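Local coordinates for uncharacterized protein YmzC (Bacillus subtilis, PDB 3KVP) that is of unknown function, an apparently signal-bearing precursor whose crystallised part forms a small antiparallel sheet with a C-terminal helix and packs against further copies of itself, at residues H31-Y43 and V52-E64. Numbering follows the deposited sequence.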
loop_
_atom_site.group_PDB
_atom_site.type_symbol
_atom_site.label_atom_id
_atom_site.label_comp_id
_atom_site.label_asym_id
_atom_site.label_seq_id
_atom_site.Cartn_x
_atom_site.Cartn_y
_atom_site.Cartn_z
ATOM N N HIS D 31 8.735 6.571 -7.845
ATOM C CA HIS D 31 8.604 5.256 -8.457
ATOM C C HIS D 31 7.563 4.473 -7.677
ATOM O O HIS D 31 7.225 4.822 -6.546
ATOM C CB HIS D 31 9.925 4.487 -8.432
ATOM C CG HIS D 31 10.980 5.054 -9.333
ATOM N ND1 HIS D 31 11.442 6.347 -9.215
ATOM C CD2 HIS D 31 11.684 4.493 -10.346
ATOM C CE1 HIS D 31 12.377 6.562 -10.127
ATOM N NE2 HIS D 31 12.546 5.452 -10.823
ATOM N N PHE D 32 7.056 3.415 -8.295
ATOM C CA PHE D 32 6.132 2.487 -7.660
ATOM C C PHE D 32 6.270 1.143 -8.343
ATOM O O PHE D 32 6.829 1.050 -9.442
ATOM C CB PHE D 32 4.682 2.958 -7.760
ATOM C CG PHE D 32 4.195 3.209 -9.183
ATOM C CD1 PHE D 32 3.507 2.229 -9.889
ATOM C CD2 PHE D 32 4.383 4.441 -9.792
ATOM C CE1 PHE D 32 3.024 2.464 -11.193
ATOM C CE2 PHE D 32 3.912 4.680 -11.088
ATOM C CZ PHE D 32 3.227 3.686 -11.786
ATOM N N GLY D 33 5.757 0.105 -7.695
ATOM C CA GLY D 33 5.817 -1.226 -8.263
ATOM C C GLY D 33 4.482 -1.942 -8.247
ATOM O O GLY D 33 3.626 -1.717 -7.388
ATOM N N VAL D 34 4.297 -2.819 -9.216
ATOM C CA VAL D 34 3.131 -3.661 -9.226
ATOM C C VAL D 34 3.602 -5.097 -9.217
ATOM O O VAL D 34 4.617 -5.442 -9.818
ATOM C CB VAL D 34 2.283 -3.428 -10.461
ATOM C CG1 VAL D 34 1.021 -4.257 -10.373
ATOM C CG2 VAL D 34 1.945 -1.955 -10.590
HETATM N N MSE D 35 2.874 -5.936 -8.507
HETATM C CA MSE D 35 3.133 -7.354 -8.541
HETATM C C MSE D 35 1.856 -8.001 -9.035
HETATM O O MSE D 35 0.810 -7.873 -8.398
HETATM C CB MSE D 35 3.479 -7.840 -7.147
HETATM C CG MSE D 35 4.655 -8.804 -7.118
HETATM SE SE MSE D 35 4.196 -10.675 -7.464
HETATM C CE MSE D 35 6.018 -11.359 -7.597
ATOM N N GLU D 36 1.930 -8.668 -10.181
ATOM C CA GLU D 36 0.755 -9.319 -10.753
ATOM C C GLU D 36 1.140 -10.577 -11.518
ATOM O O GLU D 36 2.058 -10.558 -12.346
ATOM C CB GLU D 36 0.018 -8.357 -11.670
ATOM C CG GLU D 36 -1.349 -8.832 -12.063
ATOM C CD GLU D 36 -1.977 -7.923 -13.091
ATOM O OE1 GLU D 36 -1.233 -7.396 -13.950
ATOM O OE2 GLU D 36 -3.211 -7.730 -13.044
ATOM N N ASP D 37 0.418 -11.664 -11.251
ATOM C CA ASP D 37 0.871 -12.992 -11.640
ATOM C C ASP D 37 2.213 -13.252 -10.967
ATOM O O ASP D 37 2.380 -12.986 -9.768
ATOM C CB ASP D 37 1.000 -13.097 -13.152
ATOM C CG ASP D 37 -0.343 -13.261 -13.836
ATOM O OD1 ASP D 37 -1.313 -13.665 -13.151
ATOM O OD2 ASP D 37 -0.431 -12.993 -15.055
ATOM N N GLY D 38 3.178 -13.752 -11.731
ATOM C CA GLY D 38 4.513 -13.954 -11.190
ATOM C C GLY D 38 5.426 -12.768 -11.439
ATOM O O GLY D 38 6.598 -12.792 -11.073
ATOM N N TYR D 39 4.885 -11.718 -12.050
ATOM C CA TYR D 39 5.712 -10.625 -12.519
ATOM C C TYR D 39 5.718 -9.413 -11.609
ATOM O O TYR D 39 4.664 -8.903 -11.213
ATOM C CB TYR D 39 5.269 -10.201 -13.907
ATOM C CG TYR D 39 5.375 -11.312 -14.912
ATOM C CD1 TYR D 39 6.452 -11.377 -15.787
ATOM C CD2 TYR D 39 4.407 -12.309 -14.978
ATOM C CE1 TYR D 39 6.556 -12.398 -16.711
ATOM C CE2 TYR D 39 4.502 -13.337 -15.897
ATOM C CZ TYR D 39 5.579 -13.376 -16.763
ATOM O OH TYR D 39 5.685 -14.396 -17.685
ATOM N N ILE D 40 6.921 -8.962 -11.279
ATOM C CA ILE D 40 7.106 -7.664 -10.655
ATOM C C ILE D 40 7.408 -6.651 -11.766
ATOM O O ILE D 40 8.186 -6.948 -12.670
ATOM C CB ILE D 40 8.277 -7.670 -9.658
ATOM C CG1 ILE D 40 8.024 -8.678 -8.543
ATOM C CG2 ILE D 40 8.483 -6.269 -9.079
ATOM C CD1 ILE D 40 9.148 -8.770 -7.561
ATOM N N LYS D 41 6.787 -5.474 -11.699
ATOM C CA LYS D 41 7.017 -4.407 -12.666
ATOM C C LYS D 41 7.316 -3.130 -11.905
ATOM O O LYS D 41 6.557 -2.761 -11.011
ATOM C CB LYS D 41 5.761 -4.167 -13.483
ATOM C CG LYS D 41 5.252 -5.336 -14.280
ATOM C CD LYS D 41 3.862 -5.020 -14.812
ATOM C CE LYS D 41 3.103 -6.284 -15.153
ATOM N NZ LYS D 41 1.630 -6.056 -15.117
ATOM N N ILE D 42 8.410 -2.450 -12.241
ATOM C CA ILE D 42 8.708 -1.166 -11.599
ATOM C C ILE D 42 8.484 0.011 -12.546
ATOM O O ILE D 42 8.870 -0.023 -13.725
ATOM C CB ILE D 42 10.107 -1.107 -10.961
ATOM C CG1 ILE D 42 10.116 -1.870 -9.636
ATOM C CG2 ILE D 42 10.474 0.317 -10.636
ATOM C CD1 ILE D 42 10.281 -3.296 -9.799
ATOM N N TYR D 43 7.825 1.037 -12.017
ATOM C CA TYR D 43 7.414 2.184 -12.797
ATOM C C TYR D 43 7.959 3.455 -12.196
ATOM O O TYR D 43 8.374 3.474 -11.028
ATOM C CB TYR D 43 5.903 2.303 -12.784
ATOM C CG TYR D 43 5.173 1.169 -13.431
ATOM C CD1 TYR D 43 4.810 0.045 -12.695
ATOM C CD2 TYR D 43 4.819 1.220 -14.780
ATOM C CE1 TYR D 43 4.119 -0.996 -13.277
ATOM C CE2 TYR D 43 4.122 0.167 -15.380
ATOM C CZ TYR D 43 3.778 -0.935 -14.616
ATOM O OH TYR D 43 3.093 -1.983 -15.173
ATOM N N VAL D 52 4.117 8.403 -16.923
ATOM C CA VAL D 52 4.744 7.274 -16.272
ATOM C C VAL D 52 5.457 6.393 -17.268
ATOM O O VAL D 52 5.019 6.252 -18.396
ATOM C CB VAL D 52 3.745 6.451 -15.444
ATOM C CG1 VAL D 52 2.353 6.889 -15.741
ATOM C CG2 VAL D 52 3.951 4.940 -15.672
ATOM N N LYS D 53 6.574 5.819 -16.832
ATOM C CA LYS D 53 7.352 4.895 -17.643
ATOM C C LYS D 53 7.550 3.579 -16.921
ATOM O O LYS D 53 7.868 3.541 -15.730
ATOM C CB LYS D 53 8.726 5.479 -17.980
ATOM C CG LYS D 53 8.678 6.686 -18.889
ATOM C CD LYS D 53 10.075 7.143 -19.292
ATOM C CE LYS D 53 10.006 8.210 -20.390
ATOM N NZ LYS D 53 11.358 8.617 -20.879
ATOM N N LEU D 54 7.368 2.491 -17.648
ATOM C CA LEU D 54 7.748 1.199 -17.127
ATOM C C LEU D 54 9.271 1.180 -17.158
ATOM O O LEU D 54 9.860 1.302 -18.223
ATOM C CB LEU D 54 7.172 0.081 -17.994
ATOM C CG LEU D 54 7.470 -1.350 -17.545
ATOM C CD1 LEU D 54 7.250 -1.487 -16.052
ATOM C CD2 LEU D 54 6.626 -2.366 -18.322
ATOM N N LYS D 55 9.906 1.028 -15.996
ATOM C CA LYS D 55 11.362 1.046 -15.922
ATOM C C LYS D 55 12.001 -0.341 -15.926
ATOM O O LYS D 55 13.094 -0.510 -16.461
ATOM C CB LYS D 55 11.847 1.848 -14.700
ATOM C CG LYS D 55 11.762 3.368 -14.892
ATOM C CD LYS D 55 12.390 4.137 -13.727
ATOM C CE LYS D 55 13.912 4.026 -13.716
ATOM N NZ LYS D 55 14.458 4.350 -15.074
ATOM N N LYS D 56 11.343 -1.331 -15.324
ATOM C CA LYS D 56 11.944 -2.664 -15.230
ATOM C C LYS D 56 10.911 -3.769 -14.996
ATOM O O LYS D 56 9.897 -3.551 -14.334
ATOM C CB LYS D 56 13.028 -2.690 -14.147
ATOM C CG LYS D 56 14.011 -3.855 -14.272
ATOM C CD LYS D 56 15.221 -3.483 -15.119
ATOM C CE LYS D 56 15.826 -4.709 -15.792
ATOM N NZ LYS D 56 14.951 -5.246 -16.886
ATOM N N GLU D 57 11.166 -4.945 -15.568
ATOM C CA GLU D 57 10.256 -6.085 -15.456
ATOM C C GLU D 57 11.001 -7.396 -15.184
ATOM O O GLU D 57 11.957 -7.753 -15.890
ATOM C CB GLU D 57 9.367 -6.231 -16.701
ATOM C CG GLU D 57 7.880 -5.923 -16.442
ATOM C CD GLU D 57 6.932 -6.315 -17.599
ATOM O OE1 GLU D 57 7.263 -6.081 -18.792
ATOM O OE2 GLU D 57 5.835 -6.846 -17.295
ATOM N N TYR D 58 10.546 -8.098 -14.146
ATOM C CA TYR D 58 11.118 -9.369 -13.731
ATOM C C TYR D 58 10.026 -10.409 -13.560
ATOM O O TYR D 58 8.945 -10.118 -13.041
ATOM C CB TYR D 58 11.799 -9.228 -12.379
ATOM C CG TYR D 58 13.084 -8.464 -12.368
ATOM C CD1 TYR D 58 14.282 -9.099 -12.663
ATOM C CD2 TYR D 58 13.118 -7.123 -12.013
ATOM C CE1 TYR D 58 15.495 -8.414 -12.629
ATOM C CE2 TYR D 58 14.330 -6.419 -11.969
ATOM C CZ TYR D 58 15.517 -7.076 -12.288
ATOM O OH TYR D 58 16.728 -6.415 -12.264
ATOM N N ALA D 59 10.315 -11.631 -13.980
ATOM C CA ALA D 59 9.530 -12.767 -13.529
ATOM C C ALA D 59 10.034 -13.155 -12.131
ATOM O O ALA D 59 11.220 -13.402 -11.936
ATOM C CB ALA D 59 9.668 -13.917 -14.508
ATOM N N ASP D 60 9.140 -13.176 -11.151
ATOM C CA ASP D 60 9.503 -13.549 -9.782
ATOM C C ASP D 60 10.372 -14.817 -9.663
ATOM O O ASP D 60 11.209 -14.933 -8.766
ATOM C CB ASP D 60 8.241 -13.711 -8.938
ATOM C CG ASP D 60 8.544 -14.111 -7.510
ATOM O OD1 ASP D 60 9.375 -13.426 -6.860
ATOM O OD2 ASP D 60 7.946 -15.108 -7.038
ATOM N N ASP D 61 10.172 -15.776 -10.552
ATOM C CA ASP D 61 10.950 -17.002 -10.488
ATOM C C ASP D 61 12.429 -16.729 -10.742
ATOM O O ASP D 61 13.294 -17.333 -10.101
ATOM C CB ASP D 61 10.429 -18.026 -11.487
ATOM C CG ASP D 61 10.352 -17.466 -12.885
ATOM O OD1 ASP D 61 9.752 -16.382 -13.039
ATOM O OD2 ASP D 61 10.894 -18.092 -13.824
ATOM N N GLU D 62 12.733 -15.834 -11.675
ATOM C CA GLU D 62 14.136 -15.548 -11.952
ATOM C C GLU D 62 14.725 -14.822 -10.756
ATOM O O GLU D 62 15.901 -14.989 -10.438
ATOM C CB GLU D 62 14.345 -14.774 -13.266
ATOM C CG GLU D 62 13.811 -13.342 -13.286
ATOM C CD GLU D 62 14.167 -12.581 -14.572
ATOM O OE1 GLU D 62 13.256 -12.292 -15.396
ATOM O OE2 GLU D 62 15.365 -12.266 -14.753
ATOM N N LEU D 63 13.895 -14.042 -10.071
ATOM C CA LEU D 63 14.324 -13.408 -8.831
ATOM C C LEU D 63 14.627 -14.458 -7.770
ATOM O O LEU D 63 15.656 -14.393 -7.099
ATOM C CB LEU D 63 13.274 -12.415 -8.327
ATOM C CG LEU D 63 13.250 -11.096 -9.102
ATOM C CD1 LEU D 63 12.054 -10.254 -8.732
ATOM C CD2 LEU D 63 14.535 -10.336 -8.838
ATOM N N GLU D 64 13.736 -15.433 -7.622
ATOM C CA GLU D 64 13.954 -16.500 -6.645
ATOM C C GLU D 64 15.247 -17.224 -6.934
ATOM O O GLU D 64 16.028 -17.509 -6.022
ATOM C CB GLU D 64 12.818 -17.508 -6.669
ATOM C CG GLU D 64 12.116 -17.652 -5.344
ATOM C CD GLU D 64 10.804 -16.905 -5.319
ATOM O OE1 GLU D 64 10.678 -15.953 -4.521
ATOM O OE2 GLU D 64 9.905 -17.265 -6.113
#
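Strands 39-43 and 52-59 form an antiparallel beta hairpin interrupted by a classic beta bulge, where Lys55 and Lys56 both face Ile42. The bulge makes Ile42 O a double acceptor: Lys55 N approaches in the carbonyl plane at 2.7 Å, whereas Lys56 N, at 3.2 Å, is tilted 22° from it. Farther along, Ile40 and Tyr58 form a hydrogen-bonded pair, with Tyr58 N meeting Ile40 O almost straight at 177°.

Past the bulge, Leu54 illustrates how a side chain can reach across the strands: with CG anti to the backbone N (chi1 -179°), it places CD1 over one face of the Tyr43 ring, 3.8 Å from the centroid, a CH-pi contact. Val52 CG2 touches both this ring, 3.9 Å from Tyr43 CD2, and Phe32 CZ. The phenol OH hydrogen-bonds to Asp60 of a neighbouring subunit, so a leucine in place of Tyr43 would probably leave that carboxylate without this partner and Leu54 CD1 without an aromatic face.

On the same side of the sheet, Lys41 and Glu57 run alongside each other, but their contact is through the lysine's methylenes, Lys41 CG lying 3.4 Å from Glu57 OE2, while its ammonium forms salt bridges with Asp60 of the same neighbouring subunit and, weakly, Glu36. Ile40 and Ile42 lie on the other face, and there Ile40 reaches the helix that follows Ala59: its CD1 touches Leu63 CD1 at 3.5 Å, the two side chains crossing at about a right angle.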